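Local coordinates for exocyst complex component EXO70 (PDB 2B1E), which helps to tether secretory vesicles to sites of exocytosis as a subunit of the exocyst complex and plays a role in the assembly of that complex, at residues Met110-Tyr115 with Leu188-Asn193; Ser182-Leu187 with Ser222-Leu227; Val212-Leu217 with Glu264-Asn269. All blocks are in the same frame, centred on the assembly; numbering follows the deposited sequence.

The three contacts lie side by side in the elongated, wholly helical rod of EXO70, with centres about 14 to 18 Å apart. Helix 180-201 serves contacts 1 and 2, and helix 209-233, the next in the chain, serves contacts 2 and 3. Contact 1 lays the loop 110-115 on helix 180-201, contact 2 pairs the two helices, and contact 3 brings the lead-in to helix 268-299 back onto helix 209-233. Along the chain, contact 2 interlocks with each of the others, whereas contact 1 closes before contact 3 opens. Together they join a loop and neighbouring helices within one part of the helical rod.

Contact 1 of 3, residues Met110-Tyr115 with Leu188-Asn193; sequences MPFPYY and LGFIAN
Phe-112 and Gly-189 mark the closest approach of the two backbones, CA to CA 7.7 Å: the extended, irregular loop 110-115 passes beside the regular helical turn 188-193 without any direct hydrogen bond to it. Gly-189 has no side chain to hold the loop off, and Phe-112 CE2 comes within 4.1 Å of Gly-189 C. The ring of Phe-112 reaches the helix with CG anti to its own carbonyl carbon (chi1 -67°), which carries the CD2-CE2 side over Phe-190. There CE2 sits above the centre of one face of the Phe-190 ring, 3.8 Å from Phe-190 CE2, while the planes are inclined at 41°. Asn-193 crosses Phe-112 at about a right angle, its amide plane nearly perpendicular to the ring, and puts OD1 3.6 Å from Phe-112 CD2. Two waters link that same side-chain oxygen to the loop backbone: one accepts from Phe-112 N at 3.0 Å and donates to Asn-193 OD1, and a second donates to Pro-113 O at 2.7 Å and weakly to Asn-193 OD1. Farther along, the Tyr-114 ring passes near the backbone of Asn-193, CE1 4.1 Å from Asn-193 O, and its hydroxyl is hydrogen-bonded to Asp-200. Phe-100 meets the Phe-112 ring edge-to-face, and helix 136-155 packs on Phe-190. The arrangement is that of an interhelical connection, here between helices 102-108 and 117-132, pinned by an aromatic residue and bridging waters to the flank of helix 180-201 in an all-helical rod.

Contact 2 of 3, residues Ser182-Leu187 with Ser222-Leu227; sequences SYTEAL and SAYAKL
Tyr-183 and Tyr-224 meet between two consecutive antiparallel helices, a helical hairpin of the EXO70 rod; the axes of 182-187 and 222-227 run 11.8 Å apart at 164°. This wide spacing is filled by large side chains. The Tyr-183 ring, with CG anti to the backbone N (chi1 -173°), projects across the gap, and Leu-227 comes from the opposite direction to place CD1 over the centre of one face, a CH-pi contact 3.8 Å from the Tyr-183 ring centroid and 10° off the normal. At its edge, Tyr-183 CE2 lies 3.8 Å from Tyr-224 CD1, in the plane of the Tyr-224 ring. Leu-187 crosses Tyr-224 at about a right angle, with CD2 3.8 Å from CD1 of that tyrosine. An alanine in place of Tyr-183 would remove the ring under the Leu-227 methyl and would probably leave a gap between the helices, with the edge of Tyr-224 less firmly held. Outside this layer, Met-155 of helix 136-155 packs on Tyr-183 and Leu-187, and Val-256 of helix 245-259 on Leu-187 and Tyr-224. Ser-252 on that helix is hydrogen-bonded to the hydroxyls of both Thr-184 and Tyr-224, fixing the far end of the Tyr-224 ring. Thr-184 OG1 itself rests at the edge of the Tyr-224 ring, 3.9 Å from Tyr-224 CE1.

Contact 3 of 3, residues Val212-Leu217 with Glu264-Asn269; sequences VLSQIL and ELQNYN
Ser-214 OG accepts the one hydrogen bond between the two segments, a weak one from the backbone N-H of Gln-266, 3.4 Å from Gln-266 N to the oxygen with 148° at the hydrogen. It lies in the all-helical rod where the lead-in to helix 268-299 runs along the flank of helix 209-233. The backbones come very near here, Ser-214 CA to Leu-265 CA 4.9 Å, since only a small side chain stands between them. Ser-214 carries OG anti to its amide nitrogen (chi1 173°), turned to the incoming loop, and the oxygen also lies 3.6 Å from Leu-265 CA. The carbonyl of Glu-264 lies against the same side chain, Glu-264 O 3.3 Å from Ser-214 CB. Gln-266 starts with CG between its backbone N and carbonyl carbon (chi1 52°) and then runs extended across the helix, where its amide oxygen makes a weak hydrogen bond to Ser-218; that serine hydroxyl is also bonded to Ser-214 O, one turn back. The Glu-264 side chain spreads over Pro-210 and His-211 near the start of helix 209-233. Leu-265 turns inward to Leu-260 and Ser-218, and Leu-260 also packs on Leu-217. Across the segments the apolar touch is slight, Leu-265 CD1 standing 4.5 Å from Leu-217 CB.

Contact 1 of 3, residues Met110-Tyr115 with Leu188-Asn193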
loop_
_atom_site.group_PDB
_atom_site.type_symbol
_atom_site.label_atom_id
_atom_site.label_comp_id
_atom_site.label_asym_id
_atom_site.label_seq_id
_atom_site.Cartn_x
_atom_site.Cartn_y
_atom_site.Cartn_z
ATOM N N MET A 110 18.310 18.574 -12.920
ATOM C CA MET A 110 19.499 19.350 -12.572
ATOM C C MET A 110 19.601 19.465 -11.054
ATOM O O MET A 110 18.590 19.584 -10.363
ATOM C CB MET A 110 19.432 20.758 -13.160
ATOM C CG MET A 110 19.440 20.828 -14.676
ATOM S SD MET A 110 19.603 22.547 -15.208
ATOM C CE MET A 110 18.069 23.247 -14.554
ATOM N N PRO A 111 20.828 19.424 -10.516
ATOM C CA PRO A 111 21.036 19.529 -9.066
ATOM C C PRO A 111 20.660 20.909 -8.539
ATOM O O PRO A 111 20.662 21.887 -9.285
ATOM C CB PRO A 111 22.532 19.259 -8.911
ATOM C CG PRO A 111 22.845 18.377 -10.081
ATOM C CD PRO A 111 22.075 19.042 -11.197
ATOM N N PHE A 112 20.340 20.989 -7.255
ATOM C CA PHE A 112 19.996 22.268 -6.658
ATOM C C PHE A 112 21.238 23.154 -6.623
ATOM O O PHE A 112 22.361 22.671 -6.754
ATOM C CB PHE A 112 19.459 22.069 -5.239
ATOM C CG PHE A 112 18.137 21.358 -5.185
ATOM C CD1 PHE A 112 17.397 21.135 -6.346
ATOM C CD2 PHE A 112 17.611 20.937 -3.967
ATOM C CE1 PHE A 112 16.155 20.507 -6.290
ATOM C CE2 PHE A 112 16.370 20.307 -3.902
ATOM C CZ PHE A 112 15.641 20.093 -5.065
ATOM N N PRO A 113 21.053 24.468 -6.467
ATOM C CA PRO A 113 22.225 25.350 -6.425
ATOM C C PRO A 113 23.019 25.033 -5.165
ATOM O O PRO A 113 22.460 24.531 -4.191
ATOM C CB PRO A 113 21.610 26.747 -6.356
ATOM C CG PRO A 113 20.267 26.576 -6.980
ATOM C CD PRO A 113 19.807 25.246 -6.453
ATOM N N TYR A 114 24.316 25.318 -5.185
ATOM C CA TYR A 114 25.156 25.074 -4.015
ATOM C C TYR A 114 26.279 26.102 -4.002
ATOM O O TYR A 114 26.750 26.518 -5.056
ATOM C CB TYR A 114 25.749 23.667 -4.059
ATOM C CG TYR A 114 26.334 23.215 -2.736
ATOM C CD1 TYR A 114 25.518 23.005 -1.625
ATOM C CD2 TYR A 114 27.701 22.988 -2.600
ATOM C CE1 TYR A 114 26.053 22.573 -0.406
ATOM C CE2 TYR A 114 28.247 22.560 -1.394
ATOM C CZ TYR A 114 27.420 22.353 -0.304
ATOM O OH TYR A 114 27.960 21.915 0.879
ATOM N N TYR A 115 26.698 26.518 -2.809
ATOM C CA TYR A 115 27.764 27.508 -2.670
ATOM C C TYR A 115 29.054 27.036 -3.322
ATOM O O TYR A 115 29.350 25.846 -3.339
ATOM C CB TYR A 115 28.024 27.793 -1.193
ATOM C CG TYR A 115 26.797 28.274 -0.451
ATOM C CD1 TYR A 115 26.230 29.522 -0.733
ATOM C CD2 TYR A 115 26.201 27.484 0.531
ATOM C CE1 TYR A 115 25.095 29.973 -0.050
ATOM C CE2 TYR A 115 25.065 27.928 1.220
ATOM C CZ TYR A 115 24.523 29.170 0.926
ATOM O OH TYR A 115 23.430 29.621 1.632
ATOM N N LEU A 188 13.743 15.523 -0.082
ATOM C CA LEU A 188 14.839 14.572 0.016
ATOM C C LEU A 188 16.143 15.197 -0.477
ATOM O O LEU A 188 17.213 14.940 0.075
ATOM C CB LEU A 188 14.500 13.306 -0.778
ATOM C CG LEU A 188 13.294 12.545 -0.217
ATOM C CD1 LEU A 188 12.881 11.419 -1.162
ATOM C CD2 LEU A 188 13.639 12.002 1.150
ATOM N N GLY A 189 16.046 16.022 -1.515
ATOM C CA GLY A 189 17.218 16.694 -2.047
ATOM C C GLY A 189 17.738 17.727 -1.054
ATOM O O GLY A 189 18.945 17.873 -0.874
ATOM N N PHE A 190 16.831 18.452 -0.406
ATOM C CA PHE A 190 17.244 19.443 0.579
ATOM C C PHE A 190 17.853 18.789 1.820
ATOM O O PHE A 190 18.816 19.303 2.390
ATOM C CB PHE A 190 16.066 20.336 0.977
ATOM C CG PHE A 190 15.779 21.430 -0.015
ATOM C CD1 PHE A 190 16.751 22.380 -0.319
ATOM C CD2 PHE A 190 14.543 21.507 -0.656
ATOM C CE1 PHE A 190 16.502 23.392 -1.245
ATOM C CE2 PHE A 190 14.282 22.520 -1.589
ATOM C CZ PHE A 190 15.265 23.463 -1.882
ATOM N N ILE A 191 17.299 17.656 2.239
ATOM C CA ILE A 191 17.829 16.962 3.408
ATOM C C ILE A 191 19.247 16.497 3.104
ATOM O O ILE A 191 20.163 16.673 3.910
ATOM C CB ILE A 191 16.955 15.732 3.778
ATOM C CG1 ILE A 191 15.668 16.200 4.471
ATOM C CG2 ILE A 191 17.751 14.764 4.673
ATOM C CD1 ILE A 191 14.614 15.102 4.632
ATOM N N ALA A 192 19.416 15.924 1.917
ATOM C CA ALA A 192 20.700 15.421 1.464
ATOM C C ALA A 192 21.746 16.529 1.292
ATOM O O ALA A 192 22.917 16.346 1.648
ATOM C CB ALA A 192 20.513 14.673 0.154
ATOM N N ASN A 193 21.318 17.670 0.755
ATOM C CA ASN A 193 22.209 18.804 0.528
ATOM C C ASN A 193 22.565 19.576 1.803
ATOM O O ASN A 193 23.643 20.165 1.881
ATOM C CB ASN A 193 21.594 19.756 -0.507
ATOM C CG ASN A 193 21.480 19.124 -1.894
ATOM O OD1 ASN A 193 20.782 19.641 -2.769
ATOM N ND2 ASN A 193 22.172 18.008 -2.098
HETATM O O HOH W 1 20.323 18.440 -5.610
HETATM O O HOH W 2 22.627 22.320 -2.657
#

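Contact 2 of 3, residues Ser182-Leu187 with Ser222-Leu227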
loop_
_atom_site.group_PDB
_atom_site.type_symbol
_atom_site.label_atom_id
_atom_site.label_comp_id
_atom_site.label_asym_id
_atom_site.label_seq_id
_atom_site.Cartn_x
_atom_site.Cartn_y
_atom_site.Cartn_z
ATOM N N SER A 182 6.331 15.071 -5.672
ATOM C CA SER A 182 7.373 16.058 -5.940
ATOM C C SER A 182 7.832 16.690 -4.632
ATOM O O SER A 182 9.030 16.775 -4.363
ATOM C CB SER A 182 6.856 17.150 -6.876
ATOM O OG SER A 182 6.563 16.621 -8.154
ATOM N N TYR A 183 6.870 17.129 -3.827
ATOM C CA TYR A 183 7.163 17.750 -2.541
ATOM C C TYR A 183 8.142 16.872 -1.778
ATOM O O TYR A 183 9.089 17.371 -1.159
ATOM C CB TYR A 183 5.882 17.911 -1.721
ATOM C CG TYR A 183 6.070 18.704 -0.444
ATOM C CD1 TYR A 183 5.853 20.081 -0.414
ATOM C CD2 TYR A 183 6.484 18.076 0.735
ATOM C CE1 TYR A 183 6.041 20.815 0.760
ATOM C CE2 TYR A 183 6.676 18.799 1.911
ATOM C CZ TYR A 183 6.451 20.166 1.917
ATOM O OH TYR A 183 6.626 20.876 3.087
ATOM N N THR A 184 7.906 15.561 -1.824
ATOM C CA THR A 184 8.764 14.599 -1.146
ATOM C C THR A 184 10.147 14.549 -1.779
ATOM O O THR A 184 11.161 14.596 -1.077
ATOM C CB THR A 184 8.165 13.179 -1.185
ATOM O OG1 THR A 184 6.989 13.130 -0.367
ATOM C CG2 THR A 184 9.173 12.165 -0.666
ATOM N N GLU A 185 10.187 14.455 -3.104
ATOM C CA GLU A 185 11.455 14.390 -3.815
ATOM C C GLU A 185 12.281 15.642 -3.543
ATOM O O GLU A 185 13.498 15.564 -3.357
ATOM C CB GLU A 185 11.219 14.244 -5.320
ATOM C CG GLU A 185 12.460 13.838 -6.093
ATOM C CD GLU A 185 12.267 13.902 -7.598
ATOM O OE1 GLU A 185 11.208 13.455 -8.088
ATOM O OE2 GLU A 185 13.181 14.391 -8.293
ATOM N N ALA A 186 11.616 16.795 -3.514
ATOM C CA ALA A 186 12.303 18.056 -3.257
ATOM C C ALA A 186 12.902 18.024 -1.854
ATOM O O ALA A 186 14.075 18.344 -1.657
ATOM C CB ALA A 186 11.324 19.219 -3.381
ATOM N N LEU A 187 12.083 17.632 -0.889
ATOM C CA LEU A 187 12.503 17.536 0.503
ATOM C C LEU A 187 13.705 16.603 0.687
ATOM O O LEU A 187 14.586 16.861 1.508
ATOM C CB LEU A 187 11.337 17.046 1.360
ATOM C CG LEU A 187 11.664 16.832 2.838
ATOM C CD1 LEU A 187 12.272 18.110 3.424
ATOM C CD2 LEU A 187 10.401 16.431 3.586
ATOM N N SER A 222 8.334 19.489 10.279
ATOM C CA SER A 222 7.053 19.911 10.827
ATOM C C SER A 222 6.124 20.260 9.667
ATOM O O SER A 222 4.961 19.862 9.649
ATOM C CB SER A 222 7.248 21.128 11.738
ATOM O OG SER A 222 6.040 21.489 12.386
ATOM N N ALA A 223 6.656 20.992 8.693
ATOM C CA ALA A 223 5.891 21.400 7.523
ATOM C C ALA A 223 5.422 20.194 6.717
ATOM O O ALA A 223 4.313 20.182 6.179
ATOM C CB ALA A 223 6.738 22.309 6.645
ATOM N N TYR A 224 6.281 19.183 6.633
ATOM C CA TYR A 224 5.964 17.965 5.898
ATOM C C TYR A 224 4.890 17.171 6.625
ATOM O O TYR A 224 3.872 16.802 6.034
ATOM C CB TYR A 224 7.214 17.092 5.747
ATOM C CG TYR A 224 6.934 15.707 5.206
ATOM C CD1 TYR A 224 6.746 15.491 3.841
ATOM C CD2 TYR A 224 6.839 14.613 6.064
ATOM C CE1 TYR A 224 6.473 14.216 3.343
ATOM C CE2 TYR A 224 6.566 13.336 5.579
ATOM C CZ TYR A 224 6.385 13.143 4.219
ATOM O OH TYR A 224 6.140 11.875 3.737
ATOM N N ALA A 225 5.133 16.908 7.907
ATOM C CA ALA A 225 4.213 16.145 8.734
ATOM C C ALA A 225 2.818 16.759 8.758
ATOM O O ALA A 225 1.820 16.036 8.794
ATOM C CB ALA A 225 4.759 16.032 10.150
ATOM N N LYS A 226 2.744 18.088 8.743
ATOM C CA LYS A 226 1.445 18.746 8.760
ATOM C C LYS A 226 0.713 18.515 7.443
ATOM O O LYS A 226 -0.464 18.164 7.435
ATOM C CB LYS A 226 1.588 20.249 9.013
ATOM C CG LYS A 226 0.251 20.976 8.975
ATOM C CD LYS A 226 0.302 22.348 9.616
ATOM C CE LYS A 226 -1.084 22.988 9.598
ATOM N NZ LYS A 226 -1.162 24.226 10.426
ATOM N N LEU A 227 1.421 18.712 6.335
ATOM C CA LEU A 227 0.844 18.518 5.010
ATOM C C LEU A 227 0.443 17.050 4.872
ATOM O O LEU A 227 -0.573 16.724 4.257
ATOM C CB LEU A 227 1.873 18.887 3.940
ATOM C CG LEU A 227 1.399 19.252 2.531
ATOM C CD1 LEU A 227 2.618 19.521 1.659
ATOM C CD2 LEU A 227 0.567 18.133 1.938
#

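Contact 3 of 3, residues Val212-Leu217 with Glu264-Asn269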
loop_
_atom_site.group_PDB
_atom_site.type_symbol
_atom_site.label_atom_id
_atom_site.label_comp_id
_atom_site.label_asym_id
_atom_site.label_seq_id
_atom_site.Cartn_x
_atom_site.Cartn_y
_atom_site.Cartn_z
ATOM N N VAL A 212 23.133 21.266 14.568
ATOM C CA VAL A 212 22.939 22.282 13.541
ATOM C C VAL A 212 21.998 21.756 12.467
ATOM O O VAL A 212 21.001 22.397 12.140
ATOM C CB VAL A 212 24.292 22.683 12.884
ATOM C CG1 VAL A 212 24.058 23.613 11.712
ATOM C CG2 VAL A 212 25.186 23.371 13.908
ATOM N N LEU A 213 22.313 20.583 11.930
ATOM C CA LEU A 213 21.487 19.975 10.893
ATOM C C LEU A 213 20.054 19.769 11.388
ATOM O O LEU A 213 19.101 19.977 10.643
ATOM C CB LEU A 213 22.091 18.639 10.445
ATOM C CG LEU A 213 21.355 17.922 9.308
ATOM C CD1 LEU A 213 21.381 18.787 8.043
ATOM C CD2 LEU A 213 22.012 16.574 9.042
ATOM N N SER A 214 19.902 19.363 12.645
ATOM C CA SER A 214 18.573 19.149 13.212
ATOM C C SER A 214 17.757 20.444 13.203
ATOM O O SER A 214 16.621 20.475 12.731
ATOM C CB SER A 214 18.680 18.622 14.646
ATOM O OG SER A 214 17.402 18.565 15.268
ATOM N N GLN A 215 18.349 21.515 13.713
ATOM C CA GLN A 215 17.679 22.808 13.767
ATOM C C GLN A 215 17.235 23.332 12.405
ATOM O O GLN A 215 16.252 24.065 12.305
ATOM C CB GLN A 215 18.594 23.828 14.439
ATOM C CG GLN A 215 18.707 23.622 15.937
ATOM C CD GLN A 215 19.616 24.633 16.581
ATOM O OE1 GLN A 215 20.839 24.478 16.580
ATOM N NE2 GLN A 215 19.027 25.694 17.118
ATOM N N ILE A 216 17.960 22.958 11.358
ATOM C CA ILE A 216 17.626 23.398 10.009
ATOM C C ILE A 216 16.558 22.508 9.375
ATOM O O ILE A 216 15.658 22.994 8.695
ATOM C CB ILE A 216 18.891 23.403 9.099
ATOM C CG1 ILE A 216 19.847 24.512 9.551
ATOM C CG2 ILE A 216 18.502 23.607 7.642
ATOM C CD1 ILE A 216 21.197 24.471 8.871
ATOM N N LEU A 217 16.648 21.205 9.610
ATOM C CA LEU A 217 15.698 20.259 9.029
ATOM C C LEU A 217 14.366 20.114 9.771
ATOM O O LEU A 217 13.342 19.826 9.154
ATOM C CB LEU A 217 16.353 18.879 8.903
ATOM C CG LEU A 217 17.631 18.747 8.065
ATOM C CD1 LEU A 217 18.082 17.292 8.069
ATOM C CD2 LEU A 217 17.374 19.199 6.644
ATOM N N GLU A 264 20.369 13.197 14.078
ATOM C CA GLU A 264 19.746 13.765 15.264
ATOM C C GLU A 264 18.572 14.605 14.766
ATOM O O GLU A 264 18.735 15.411 13.849
ATOM C CB GLU A 264 20.754 14.652 15.995
ATOM C CG GLU A 264 20.326 15.104 17.377
ATOM C CD GLU A 264 21.337 16.040 18.017
ATOM O OE1 GLU A 264 21.384 17.231 17.633
ATOM O OE2 GLU A 264 22.095 15.583 18.897
ATOM N N LEU A 265 17.393 14.409 15.348
ATOM C CA LEU A 265 16.216 15.170 14.936
ATOM C C LEU A 265 15.210 15.296 16.068
ATOM O O LEU A 265 14.739 14.296 16.612
ATOM C CB LEU A 265 15.543 14.508 13.729
ATOM C CG LEU A 265 14.397 15.293 13.080
ATOM C CD1 LEU A 265 14.939 16.575 12.453
ATOM C CD2 LEU A 265 13.718 14.436 12.025
ATOM N N GLN A 266 14.876 16.535 16.409
ATOM C CA GLN A 266 13.926 16.809 17.478
ATOM C C GLN A 266 12.477 16.558 17.067
ATOM O O GLN A 266 11.602 16.414 17.920
ATOM C CB GLN A 266 14.081 18.258 17.945
ATOM C CG GLN A 266 14.027 19.283 16.822
ATOM C CD GLN A 266 14.086 20.710 17.331
ATOM O OE1 GLN A 266 14.140 21.661 16.551
ATOM N NE2 GLN A 266 14.071 20.868 18.649
ATOM N N ASN A 267 12.232 16.505 15.761
ATOM C CA ASN A 267 10.887 16.292 15.228
ATOM C C ASN A 267 10.559 14.856 14.835
ATOM O O ASN A 267 9.425 14.568 14.457
ATOM C CB ASN A 267 10.676 17.170 13.995
ATOM C CG ASN A 267 10.211 18.557 14.340
ATOM O OD1 ASN A 267 10.025 19.395 13.458
ATOM N ND2 ASN A 267 10.013 18.815 15.628
ATOM N N TYR A 268 11.537 13.960 14.915
ATOM C CA TYR A 268 11.313 12.576 14.513
ATOM C C TYR A 268 10.013 11.992 15.055
ATOM O O TYR A 268 9.392 11.140 14.416
ATOM C CB TYR A 268 12.486 11.685 14.933
ATOM C CG TYR A 268 12.591 10.432 14.094
ATOM C CD1 TYR A 268 12.905 10.507 12.737
ATOM C CD2 TYR A 268 12.356 9.172 14.645
ATOM C CE1 TYR A 268 12.980 9.361 11.948
ATOM C CE2 TYR A 268 12.427 8.017 13.864
ATOM C CZ TYR A 268 12.740 8.119 12.518
ATOM O OH TYR A 268 12.815 6.989 11.739
ATOM N N ASN A 269 9.601 12.453 16.231
ATOM C CA ASN A 269 8.370 11.965 16.839
ATOM C C ASN A 269 7.174 12.166 15.911
ATOM O O ASN A 269 6.261 11.345 15.889
ATOM C CB ASN A 269 8.117 12.678 18.173
ATOM C CG ASN A 269 7.909 14.173 18.010
ATOM O OD1 ASN A 269 8.769 14.879 17.481
ATOM N ND2 ASN A 269 6.764 14.663 18.473
#